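Local coordinates for ORF10 (PDB 6RIW), which forms the ketosynthase–chain length factor didomain of a polyunsaturated fatty acid synthase and probably catalyses the carbon–carbon bond-forming condensation of acyl chains, at residues P302-Q307 with E342-E347; N354-L359 with N404-G409; G288-D293 with S656-T661; S199-K204 with S443-V448. One frame throughout, in Å; residues are numbered along the deposited sequence.

Contact 1 of 4, residues P302-Q307 with E342-E347; sequences PNTKGQ and ELRSME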
loop_
_atom_site.group_PDB
_atom_site.type_symbol
_atom_site.label_atom_id
_atom_site.label_comp_id
_atom_site.label_asym_id
_atom_site.label_seq_id
_atom_site.Cartn_x
_atom_site.Cartn_y
_atom_site.Cartn_z
ATOM N N PRO A 302 18.822 -5.849 -6.193
ATOM C CA PRO A 302 18.908 -4.666 -7.059
ATOM C C PRO A 302 19.641 -4.959 -8.359
ATOM O O PRO A 302 20.499 -5.842 -8.437
ATOM C CB PRO A 302 19.697 -3.666 -6.210
ATOM C CG PRO A 302 20.562 -4.550 -5.342
ATOM C CD PRO A 302 19.752 -5.777 -5.050
ATOM N N ASN A 303 19.284 -4.189 -9.384
ATOM C CA ASN A 303 19.825 -4.316 -10.733
ATOM C C ASN A 303 20.513 -3.007 -11.081
ATOM O O ASN A 303 19.872 -1.951 -11.099
ATOM C CB ASN A 303 18.711 -4.628 -11.736
ATOM C CG ASN A 303 19.229 -5.079 -13.092
ATOM O OD1 ASN A 303 20.293 -4.651 -13.542
ATOM N ND2 ASN A 303 18.454 -5.938 -13.764
ATOM N N THR A 304 21.816 -3.066 -11.356
ATOM C CA THR A 304 22.525 -1.822 -11.624
ATOM C C THR A 304 21.970 -1.101 -12.857
ATOM O O THR A 304 22.024 0.130 -12.919
ATOM C CB THR A 304 24.030 -2.090 -11.771
ATOM O OG1 THR A 304 24.731 -0.840 -11.899
ATOM C CG2 THR A 304 24.312 -2.977 -12.983
ATOM N N LYS A 305 21.386 -1.828 -13.818
ATOM C CA LYS A 305 20.900 -1.156 -15.029
ATOM C C LYS A 305 19.772 -0.175 -14.713
ATOM O O LYS A 305 19.731 0.929 -15.269
ATOM C CB LYS A 305 20.448 -2.172 -16.084
ATOM C CG LYS A 305 19.143 -2.911 -15.768
ATOM C CD LYS A 305 18.902 -4.135 -16.668
ATOM C CE LYS A 305 18.022 -3.812 -17.849
ATOM N NZ LYS A 305 16.592 -4.158 -17.551
ATOM N N GLY A 306 18.853 -0.551 -13.816
ATOM C CA GLY A 306 17.783 0.364 -13.455
ATOM C C GLY A 306 18.269 1.551 -12.654
ATOM O O GLY A 306 17.694 2.644 -12.743
ATOM N N GLN A 307 19.321 1.361 -11.846
ATOM C CA GLN A 307 19.849 2.464 -11.051
ATOM C C GLN A 307 20.553 3.496 -11.918
ATOM O O GLN A 307 20.355 4.700 -11.737
ATOM C CB GLN A 307 20.795 1.928 -9.977
ATOM C CG GLN A 307 20.092 0.903 -9.053
ATOM C CD GLN A 307 21.009 0.371 -7.967
ATOM O OE1 GLN A 307 22.222 0.626 -7.986
ATOM N NE2 GLN A 307 20.439 -0.388 -7.017
ATOM N N GLU A 342 24.933 -0.470 -5.521
ATOM C CA GLU A 342 24.755 0.977 -5.577
ATOM C C GLU A 342 26.083 1.687 -5.833
ATOM O O GLU A 342 26.130 2.690 -6.560
ATOM C CB GLU A 342 24.111 1.502 -4.285
ATOM C CG GLU A 342 23.984 3.044 -4.255
ATOM C CD GLU A 342 23.143 3.585 -3.083
ATOM O OE1 GLU A 342 23.014 2.879 -2.055
ATOM O OE2 GLU A 342 22.610 4.715 -3.203
ATOM N N LEU A 343 27.177 1.186 -5.244
ATOM C CA LEU A 343 28.480 1.797 -5.506
ATOM C C LEU A 343 28.894 1.596 -6.961
ATOM O O LEU A 343 29.498 2.487 -7.567
ATOM C CB LEU A 343 29.539 1.228 -4.558
ATOM C CG LEU A 343 29.481 1.760 -3.125
ATOM C CD1 LEU A 343 30.299 0.889 -2.159
ATOM C CD2 LEU A 343 29.943 3.211 -3.091
ATOM N N ARG A 344 28.558 0.445 -7.539
ATOM C CA ARG A 344 28.852 0.222 -8.952
ATOM C C ARG A 344 28.048 1.167 -9.831
ATOM O O ARG A 344 28.593 1.768 -10.769
ATOM C CB ARG A 344 28.570 -1.234 -9.321
ATOM C CG ARG A 344 28.630 -1.525 -10.822
ATOM C CD ARG A 344 28.514 -3.004 -11.113
ATOM N NE ARG A 344 28.607 -3.305 -12.547
ATOM C CZ ARG A 344 28.160 -4.428 -13.113
ATOM N NH1 ARG A 344 27.583 -5.370 -12.377
ATOM N NH2 ARG A 344 28.278 -4.613 -14.423
ATOM N N SER A 345 26.745 1.304 -9.541
ATOM C CA SER A 345 25.884 2.204 -10.302
ATOM C C SER A 345 26.417 3.623 -10.279
ATOM O O SER A 345 26.468 4.296 -11.313
ATOM C CB SER A 345 24.466 2.175 -9.723
ATOM O OG SER A 345 23.902 0.898 -9.904
ATOM N N MET A 346 26.803 4.107 -9.100
ATOM C CA MET A 346 27.292 5.476 -9.009
ATOM C C MET A 346 28.631 5.623 -9.715
ATOM O O MET A 346 28.911 6.668 -10.314
ATOM C CB MET A 346 27.409 5.889 -7.555
ATOM C CG MET A 346 26.080 5.898 -6.828
ATOM S SD MET A 346 26.180 6.949 -5.375
ATOM C CE MET A 346 26.873 5.730 -4.241
ATOM N N GLU A 347 29.469 4.591 -9.647
ATOM C CA GLU A 347 30.743 4.633 -10.362
ATOM C C GLU A 347 30.505 4.730 -11.864
ATOM O O GLU A 347 31.080 5.588 -12.546
ATOM C CB GLU A 347 31.568 3.392 -10.022
ATOM C CG GLU A 347 32.714 3.118 -10.998
ATOM C CD GLU A 347 33.369 1.787 -10.736
ATOM O OE1 GLU A 347 34.115 1.688 -9.735
ATOM O OE2 GLU A 347 33.121 0.838 -11.515
#

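Contact 2 of 4, residues N354-L359 with N404-G409; sequences NNKPLL and NGYFTG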
loop_
_atom_site.group_PDB
_atom_site.type_symbol
_atom_site.label_atom_id
_atom_site.label_comp_id
_atom_site.label_asym_id
_atom_site.label_seq_id
_atom_site.Cartn_x
_atom_site.Cartn_y
_atom_site.Cartn_z
ATOM N N ASN A 354 33.622 12.573 -14.483
ATOM C CA ASN A 354 34.773 12.656 -13.587
ATOM C C ASN A 354 34.442 13.385 -12.290
ATOM O O ASN A 354 35.226 14.198 -11.794
ATOM C CB ASN A 354 35.964 13.305 -14.285
ATOM C CG ASN A 354 37.011 12.299 -14.643
ATOM O OD1 ASN A 354 37.540 11.603 -13.767
ATOM N ND2 ASN A 354 37.301 12.180 -15.936
ATOM N N ASN A 355 33.285 13.070 -11.713
ATOM C CA ASN A 355 32.880 13.632 -10.437
ATOM C C ASN A 355 32.877 12.546 -9.365
ATOM O O ASN A 355 32.526 11.391 -9.625
ATOM C CB ASN A 355 31.503 14.290 -10.563
ATOM C CG ASN A 355 31.090 15.038 -9.310
ATOM O OD1 ASN A 355 31.919 15.357 -8.451
ATOM N ND2 ASN A 355 29.792 15.323 -9.200
ATOM N N LYS A 356 33.282 12.913 -8.157
ATOM C CA LYS A 356 33.317 11.992 -7.024
ATOM C C LYS A 356 32.629 12.675 -5.859
ATOM O O LYS A 356 33.289 13.158 -4.930
ATOM C CB LYS A 356 34.748 11.596 -6.660
ATOM C CG LYS A 356 35.438 10.805 -7.735
ATOM C CD LYS A 356 36.776 10.285 -7.236
ATOM C CE LYS A 356 37.391 9.353 -8.246
ATOM N NZ LYS A 356 38.255 8.362 -7.569
ATOM N N PRO A 357 31.299 12.745 -5.877
ATOM C CA PRO A 357 30.592 13.395 -4.775
ATOM C C PRO A 357 30.815 12.651 -3.467
ATOM O O PRO A 357 31.098 11.450 -3.438
ATOM C CB PRO A 357 29.113 13.347 -5.208
ATOM C CG PRO A 357 29.032 12.240 -6.189
ATOM C CD PRO A 357 30.380 12.216 -6.901
ATOM N N LEU A 358 30.685 13.396 -2.372
ATOM C CA LEU A 358 30.639 12.781 -1.054
ATOM C C LEU A 358 29.399 11.902 -0.952
ATOM O O LEU A 358 28.402 12.136 -1.637
ATOM C CB LEU A 358 30.619 13.854 0.036
ATOM C CG LEU A 358 31.881 14.724 0.068
ATOM C CD1 LEU A 358 31.892 15.646 1.271
ATOM C CD2 LEU A 358 33.126 13.829 0.031
ATOM N N LEU A 359 29.472 10.876 -0.098
ATOM C CA LEU A 359 28.412 9.881 0.026
ATOM C C LEU A 359 28.090 9.636 1.492
ATOM O O LEU A 359 28.967 9.722 2.356
ATOM C CB LEU A 359 28.805 8.552 -0.618
ATOM C CG LEU A 359 29.424 8.510 -2.011
ATOM C CD1 LEU A 359 29.955 7.097 -2.263
ATOM C CD2 LEU A 359 28.402 8.900 -3.071
ATOM N N ASN A 404 35.616 -0.680 -9.365
ATOM C CA ASN A 404 36.890 -0.309 -9.976
ATOM C C ASN A 404 37.649 0.741 -9.170
ATOM O O ASN A 404 38.431 1.513 -9.733
ATOM C CB ASN A 404 36.670 0.173 -11.409
ATOM C CG ASN A 404 36.069 -0.904 -12.297
ATOM O OD1 ASN A 404 36.720 -1.906 -12.613
ATOM N ND2 ASN A 404 34.815 -0.721 -12.684
ATOM N N GLY A 405 37.432 0.788 -7.854
ATOM C CA GLY A 405 38.148 1.717 -7.001
ATOM C C GLY A 405 37.829 3.176 -7.220
ATOM O O GLY A 405 38.581 4.041 -6.757
ATOM N N TYR A 406 36.726 3.480 -7.913
ATOM C CA TYR A 406 36.399 4.868 -8.216
ATOM C C TYR A 406 35.954 5.613 -6.963
ATOM O O TYR A 406 36.455 6.704 -6.674
ATOM C CB TYR A 406 35.320 4.928 -9.301
ATOM C CG TYR A 406 35.058 6.319 -9.839
ATOM C CD1 TYR A 406 35.921 6.904 -10.771
ATOM C CD2 TYR A 406 33.955 7.056 -9.418
ATOM C CE1 TYR A 406 35.688 8.183 -11.267
ATOM C CE2 TYR A 406 33.712 8.345 -9.913
ATOM C CZ TYR A 406 34.584 8.898 -10.838
ATOM O OH TYR A 406 34.348 10.156 -11.330
ATOM N N PHE A 407 35.002 5.045 -6.218
ATOM C CA PHE A 407 34.573 5.566 -4.924
ATOM C C PHE A 407 35.253 4.782 -3.810
ATOM O O PHE A 407 35.303 3.549 -3.857
ATOM C CB PHE A 407 33.053 5.453 -4.765
ATOM C CG PHE A 407 32.285 6.514 -5.493
ATOM C CD1 PHE A 407 32.229 7.806 -4.994
ATOM C CD2 PHE A 407 31.619 6.220 -6.671
ATOM C CE1 PHE A 407 31.516 8.797 -5.652
ATOM C CE2 PHE A 407 30.909 7.214 -7.347
ATOM C CZ PHE A 407 30.863 8.500 -6.837
ATOM N N THR A 408 35.772 5.493 -2.812
ATOM C CA THR A 408 36.371 4.849 -1.648
ATOM C C THR A 408 35.956 5.627 -0.409
ATOM O O THR A 408 35.221 6.616 -0.490
ATOM C CB THR A 408 37.905 4.798 -1.742
ATOM O OG1 THR A 408 38.425 6.132 -1.692
ATOM C CG2 THR A 408 38.359 4.121 -3.026
ATOM N N GLY A 409 36.488 5.201 0.742
ATOM C CA GLY A 409 36.268 5.908 1.992
ATOM C C GLY A 409 36.657 7.373 1.960
ATOM O O GLY A 409 36.202 8.143 2.814
#

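Contact 3 of 4, residues G288-D293 with S656-T661; sequences GALSND and SGPAIT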
loop_
_atom_site.group_PDB
_atom_site.type_symbol
_atom_site.label_atom_id
_atom_site.label_comp_id
_atom_site.label_asym_id
_atom_site.label_seq_id
_atom_site.Cartn_x
_atom_site.Cartn_y
_atom_site.Cartn_z
ATOM N N GLY A 288 13.975 15.176 -10.788
ATOM C CA GLY A 288 14.155 13.810 -10.342
ATOM C C GLY A 288 13.412 12.879 -11.268
ATOM O O GLY A 288 12.787 13.305 -12.242
ATOM N N ALA A 289 13.484 11.593 -10.937
ATOM C CA ALA A 289 12.927 10.592 -11.826
ATOM C C ALA A 289 12.642 9.311 -11.070
ATOM O O ALA A 289 13.202 9.037 -10.003
ATOM C CB ALA A 289 13.860 10.279 -12.996
ATOM N N LEU A 290 11.782 8.511 -11.678
ATOM C CA LEU A 290 11.476 7.169 -11.222
ATOM C C LEU A 290 11.848 6.180 -12.318
ATOM O O LEU A 290 11.942 6.526 -13.501
ATOM C CB LEU A 290 9.989 7.045 -10.879
ATOM C CG LEU A 290 9.419 8.266 -10.166
ATOM C CD1 LEU A 290 7.879 8.250 -10.223
ATOM C CD2 LEU A 290 9.940 8.346 -8.719
ATOM N N SER A 291 12.080 4.942 -11.917
ATOM C CA SER A 291 12.304 3.878 -12.884
ATOM C C SER A 291 12.096 2.546 -12.190
ATOM O O SER A 291 12.157 2.446 -10.961
ATOM C CB SER A 291 13.709 3.957 -13.490
ATOM O OG SER A 291 14.658 3.306 -12.645
ATOM N N ASN A 292 11.854 1.524 -12.998
ATOM C CA ASN A 292 11.884 0.151 -12.528
ATOM C C ASN A 292 13.048 -0.589 -13.168
ATOM O O ASN A 292 13.413 -0.311 -14.311
ATOM C CB ASN A 292 10.588 -0.573 -12.838
ATOM C CG ASN A 292 10.454 -1.799 -12.028
ATOM O OD1 ASN A 292 10.809 -2.891 -12.471
ATOM N ND2 ASN A 292 9.998 -1.635 -10.791
ATOM N N ASP A 293 13.624 -1.536 -12.408
ATOM C CA ASP A 293 14.738 -2.349 -12.888
ATOM C C ASP A 293 14.351 -3.238 -14.059
ATOM O O ASP A 293 15.233 -3.699 -14.793
ATOM C CB ASP A 293 15.274 -3.241 -11.767
ATOM C CG ASP A 293 16.174 -2.494 -10.784
ATOM O OD1 ASP A 293 16.476 -1.300 -11.008
ATOM O OD2 ASP A 293 16.586 -3.121 -9.776
ATOM N N SER A 656 10.294 -0.275 -17.814
ATOM C CA SER A 656 11.135 0.637 -17.050
ATOM C C SER A 656 10.384 1.804 -16.406
ATOM O O SER A 656 11.022 2.637 -15.746
ATOM C CB SER A 656 12.258 1.208 -17.941
ATOM O OG SER A 656 11.727 1.972 -19.024
ATOM N N GLY A 657 9.066 1.911 -16.580
ATOM C CA GLY A 657 8.317 2.958 -15.902
ATOM C C GLY A 657 8.100 2.636 -14.437
ATOM O O GLY A 657 8.454 1.562 -13.937
ATOM N N PRO A 658 7.527 3.591 -13.700
ATOM C CA PRO A 658 7.226 3.327 -12.284
ATOM C C PRO A 658 6.222 2.186 -12.135
ATOM O O PRO A 658 5.294 2.055 -12.930
ATOM C CB PRO A 658 6.653 4.661 -11.787
ATOM C CG PRO A 658 6.130 5.344 -13.020
ATOM C CD PRO A 658 7.087 4.928 -14.126
ATOM N N ALA A 659 6.432 1.342 -11.116
ATOM C CA ALA A 659 5.579 0.195 -10.828
ATOM C C ALA A 659 5.222 0.262 -9.350
ATOM O O ALA A 659 6.079 0.023 -8.490
ATOM C CB ALA A 659 6.281 -1.125 -11.153
ATOM N N ILE A 660 3.970 0.585 -9.039
ATOM C CA ILE A 660 3.591 0.842 -7.654
ATOM C C ILE A 660 2.184 0.338 -7.377
ATOM O O ILE A 660 1.394 0.102 -8.292
ATOM C CB ILE A 660 3.650 2.343 -7.299
ATOM C CG1 ILE A 660 2.670 3.135 -8.182
ATOM C CG2 ILE A 660 5.085 2.875 -7.354
ATOM C CD1 ILE A 660 2.534 4.611 -7.776
ATOM N N THR A 661 1.855 0.214 -6.088
ATOM C CA THR A 661 0.444 0.117 -5.730
ATOM C C THR A 661 -0.064 1.498 -5.344
ATOM O O THR A 661 0.705 2.369 -4.930
ATOM C CB THR A 661 0.185 -0.888 -4.591
ATOM O OG1 THR A 661 0.798 -0.430 -3.385
ATOM C CG2 THR A 661 0.723 -2.259 -4.962
HETATM O O HOH W 1 8.963 1.176 -9.825
#

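Contact 4 of 4, residues S199-K204 with S443-V448; sequences SCYSVK and SNAHLV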
loop_
_atom_site.group_PDB
_atom_site.type_symbol
_atom_site.label_atom_id
_atom_site.label_comp_id
_atom_site.label_asym_id
_atom_site.label_seq_id
_atom_site.Cartn_x
_atom_site.Cartn_y
_atom_site.Cartn_z
ATOM N N SER A 199 8.951 6.968 -0.094
ATOM C CA SER A 199 9.032 8.379 0.302
ATOM C C SER A 199 9.391 9.272 -0.880
ATOM O O SER A 199 8.821 10.361 -1.050
ATOM C CB SER A 199 10.053 8.570 1.427
ATOM O OG SER A 199 9.670 7.890 2.620
ATOM N N CYS A 200 10.343 8.845 -1.698
ATOM C CA CYS A 200 10.724 9.681 -2.829
ATOM C C CYS A 200 9.755 9.556 -3.989
ATOM O O CYS A 200 9.615 10.508 -4.763
ATOM C CB CYS A 200 12.136 9.347 -3.278
ATOM S SG CYS A 200 13.312 9.659 -1.906
ATOM N N TYR A 201 9.095 8.404 -4.138
ATOM C CA TYR A 201 7.964 8.334 -5.064
ATOM C C TYR A 201 6.890 9.353 -4.699
ATOM O O TYR A 201 6.349 10.042 -5.575
ATOM C CB TYR A 201 7.378 6.922 -5.081
ATOM C CG TYR A 201 8.069 6.031 -6.101
ATOM C CD1 TYR A 201 9.405 5.682 -5.951
ATOM C CD2 TYR A 201 7.383 5.551 -7.220
ATOM C CE1 TYR A 201 10.053 4.872 -6.878
ATOM C CE2 TYR A 201 8.023 4.756 -8.165
ATOM C CZ TYR A 201 9.361 4.422 -7.982
ATOM O OH TYR A 201 10.014 3.628 -8.893
ATOM N N SER A 202 6.539 9.441 -3.413
ATOM C CA SER A 202 5.512 10.393 -2.993
ATOM C C SER A 202 5.923 11.833 -3.284
ATOM O O SER A 202 5.107 12.641 -3.758
ATOM C CB SER A 202 5.214 10.222 -1.493
ATOM O OG SER A 202 4.733 8.908 -1.264
ATOM N N VAL A 203 7.175 12.180 -2.989
ATOM C CA VAL A 203 7.629 13.553 -3.231
ATOM C C VAL A 203 7.621 13.867 -4.727
ATOM O O VAL A 203 7.103 14.912 -5.160
ATOM C CB VAL A 203 9.017 13.773 -2.596
ATOM C CG1 VAL A 203 9.650 15.088 -3.095
ATOM C CG2 VAL A 203 8.870 13.768 -1.065
ATOM N N LYS A 204 8.164 12.956 -5.538
ATOM C CA LYS A 204 8.217 13.175 -6.977
ATOM C C LYS A 204 6.813 13.302 -7.570
ATOM O O LYS A 204 6.543 14.211 -8.358
ATOM C CB LYS A 204 9.003 12.046 -7.647
ATOM C CG LYS A 204 9.065 12.134 -9.172
ATOM C CD LYS A 204 9.710 13.445 -9.614
ATOM C CE LYS A 204 9.685 13.620 -11.149
ATOM N NZ LYS A 204 8.504 12.986 -11.804
ATOM N N SER A 443 12.247 -0.916 -7.602
ATOM C CA SER A 443 11.636 0.406 -7.715
ATOM C C SER A 443 12.618 1.475 -7.267
ATOM O O SER A 443 12.981 1.536 -6.088
ATOM C CB SER A 443 10.345 0.474 -6.901
ATOM O OG SER A 443 9.430 -0.456 -7.447
ATOM N N ASN A 444 13.021 2.328 -8.204
ATOM C CA ASN A 444 14.088 3.292 -8.009
ATOM C C ASN A 444 13.566 4.715 -8.089
ATOM O O ASN A 444 12.644 5.012 -8.860
ATOM C CB ASN A 444 15.170 3.090 -9.062
ATOM C CG ASN A 444 15.654 1.664 -9.100
ATOM O OD1 ASN A 444 16.026 1.107 -8.067
ATOM N ND2 ASN A 444 15.637 1.051 -10.282
ATOM N N ALA A 445 14.170 5.595 -7.287
ATOM C CA ALA A 445 13.950 7.028 -7.416
ATOM C C ALA A 445 15.241 7.763 -7.085
ATOM O O ALA A 445 16.019 7.332 -6.234
ATOM C CB ALA A 445 12.822 7.544 -6.504
ATOM N N HIS A 446 15.450 8.889 -7.757
ATOM C CA HIS A 446 16.554 9.789 -7.452
ATOM C C HIS A 446 16.035 11.214 -7.557
ATOM O O HIS A 446 15.357 11.558 -8.531
ATOM C CB HIS A 446 17.719 9.555 -8.420
ATOM C CG HIS A 446 18.959 10.329 -8.077
ATOM N ND1 HIS A 446 19.832 9.934 -7.080
ATOM C CD2 HIS A 446 19.482 11.462 -8.614
ATOM C CE1 HIS A 446 20.839 10.795 -7.019
ATOM N NE2 HIS A 446 20.653 11.726 -7.942
ATOM N N LEU A 447 16.295 12.026 -6.537
ATOM C CA LEU A 447 15.877 13.416 -6.532
ATOM C C LEU A 447 17.114 14.300 -6.511
ATOM O O LEU A 447 18.096 13.978 -5.834
ATOM C CB LEU A 447 14.993 13.734 -5.328
ATOM C CG LEU A 447 13.647 13.013 -5.277
ATOM C CD1 LEU A 447 12.931 13.353 -3.977
ATOM C CD2 LEU A 447 12.806 13.386 -6.504
ATOM N N VAL A 448 17.067 15.393 -7.267
ATOM C CA VAL A 448 18.155 16.367 -7.334
ATOM C C VAL A 448 17.716 17.606 -6.567
ATOM O O VAL A 448 16.694 18.226 -6.902
ATOM C CB VAL A 448 18.523 16.703 -8.788
ATOM C CG1 VAL A 448 19.762 17.619 -8.816
ATOM C CG2 VAL A 448 18.774 15.426 -9.555
HETATM O O HOH W 1 8.963 1.176 -9.825
#

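Contact 1 of 4, residues P302-Q307 with E342-E347
Gln307 and Thr304 reach from the first turn of helix 304-318 to the hydroxyl of Ser345 on helix 336-350. The Gln307 side chain lies against that hydroxyl along much of its length. CB of Gln307 is 3.3 Å from Ser345 OG, CG passes a little farther off, and the amide carbon CD returns to 3.5 Å from the same oxygen. At the tip Gln307 OE1 accepts a short 2.6 Å hydrogen bond from Ser345 OG; the donor sits 25° out of the amide carbonyl plane, with a C=O...donor angle of 132°. Val341 O, in the serine's own helix, is a further partner of Ser345 OG. Gln307 OE1 also rests 3.5 Å from Glu342 CA, one turn earlier on the partner helix. Both helices belong to the C-terminal half of the ketosynthase, a member of the thiolase-like superfamily, and Asn303 is the N-cap of the first, its OD1 accepting from Lys305 N at 3.0 Å. Thr304 follows with OG1 anti to the backbone N (chi1 -174°), which sets Thr304 OG1 2.8 Å from Ser345 OG. The methyl CG2 of Thr304 is left over the centre of one face of the Arg344 guanidinium, 4.0 Å above its plane, the two side chains crossing at about a right angle. The Glu342 carboxylate leads away from these polar groups and accepts from the backbone N of His331 and Ala332.

Contact 2 of 4, residues N354-L359 with N404-G409
Lys356 and Phe407 mark the closest backbone approach, 6.9 Å between their CA atoms. No hydrogen bond joins main chain to main chain here. In the ketosynthase half, residues 354-359 leave helix 336-350 through a Schellman motif, with Asn354 at its C-prime position, and enter strand 358-360; the irregular loop 404-409 packs beside this helix end and strand start. Tyr406 faces the start of the first segment and Phe407 its end. The Tyr406 hydroxyl donates to Asn355 O at 2.8 Å, arriving from well above the carbonyl plane, 60° out of it. Lys356, extended beyond CG, lies over one face of the Tyr406 ring: CE makes a CH-pi contact 3.7 Å from the ring centroid, offset toward the rim, and NZ forms a cation-pi pair at 4.5 Å. Lys356 NZ then donates to Tyr406 O at 2.6 Å, in the carbonyl plane and on a lone pair. Phe407, with CG beside its own backbone N (chi1 -78°), turns its ring toward the strand. Pro357 CD meets the ring edge, in plane, 3.7 Å from CZ of Phe407, and Leu359 CD1 packs obliquely 3.6 Å from CD1 of Phe407. Met346 of helix 336-350 touches Phe407 and Leu359. The polar half of the contact thus fixes Tyr406 at both its hydroxyl and its carbonyl, and pairing with a carbonyl and a ring probably favours the charged lysine, whereas Pro357 O is buried with no partner in the model and faces the edge of the Phe407 ring.

Contact 3 of 4, residues G288-D293 with S656-T661
Asn292 and Leu290 meet interleaved parts of segment 656-661: Leu290 touches Pro658, and Asn292 touches Gly657 and Ala659. Residues 290-292 and 656-659 run 97° apart. Leu290 and Pro658 cross at about a right angle, CD1 of Leu290 packing 4.1 Å from CB of Pro658. With CG opposite its own backbone nitrogen across the CA-CB bond (chi1 -163°), Asn292 lays its amide along the partner: CB is 3.2 Å from Gly657 O, and ND2 passes 3.8 Å from the Ala659 methyl. Beyond that methyl contact, a water accepts from Asn292 ND2 and from Ala659 N, at 2.8 Å from the latter. The amide's rotation is fixed further by Gly441 O, which takes another bond from ND2, and by Gly294 N, which donates to OD1. The contact joins the ketosynthase half, through strand 283-292, to the second ketosynthase-like half, the chain length factor, where strand 659-663 begins. Its direct bond is main chain to main chain: Asn292 N donates to Ser656 O at 3.1 Å, nearly straight at 163° but from above the carbonyl plane. Ser656 O also receives a CA-H...O contact from Ser291 CA at 3.4 Å. The Ser656 hydroxyl is bonded instead to Arg313 of helix 304-318.

Contact 4 of 4, residues S199-K204 with S443-V448
Val203 meets Leu447 by way of its first torsion: at chi1 167° its CG1 methyl stands on the far side of the CA-CB bond from the backbone N, 3.8 Å from CD1 of Leu447. Tyr201 turns at chi1 -88° to send its ring along the strand toward Asn444 and Ser443. Leu447 CD1 also reaches Cys200 CB, while the second methyl of Leu447, CD2, comes 4.2 Å from CB of Lys204; the leucine therefore sits among three residues on one side of the helix. Cys200 meets the strand by its CB, 3.8 Å from the Ala445 methyl. That methyl is shared with Tyr201, whose CE1 passes 3.9 Å from Ala445 CB at an oblique inclination to the ring. The axes of 199-204 and 443-448 approach to 8.1 Å and cross at 57°; helix 198-211 thus lies across strand 443-450, an arrangement that fits the buried central helices of the layered thiolase fold. Met378 of helix 374-387, another helix of the interior, touches Cys200, Val203 and Leu447. At the far end of the tyrosine, Tyr201 OH lies 3.0 Å from Asn444 O, and a water 2.8 Å from Tyr201 OH links it by hydrogen bonds to Ser443 OG. This buried polar end also faces strand 283-292, where Leu290 packs on the Tyr201 ring. Lys204 bends away from the strand to a salt bridge with Asp208, its side chain about 8 Å from the bound magnesium ion.

In the fold
From the N terminus, helix 198-211 opens contact 4, which closes at strand 443-450, still within the ketosynthase half. Strand 283-292 opens contact 3 inside that span, but this loop closes only at 656-661 in the chain length factor half, so the two contacts cross. Contacts 1 and 2 both fall within both loops and follow in series: helix 304-318 meets helix 336-350, then strand 358-360 meets the loop at 404-409. Glu347 with Asn404 ties contact 1 to contact 2, and Asp293 with Asn303 ties contact 1 to contact 3. Contact 3 uses strand 283-292 and contact 4 its antiparallel neighbour 443-450, and one water belongs to both.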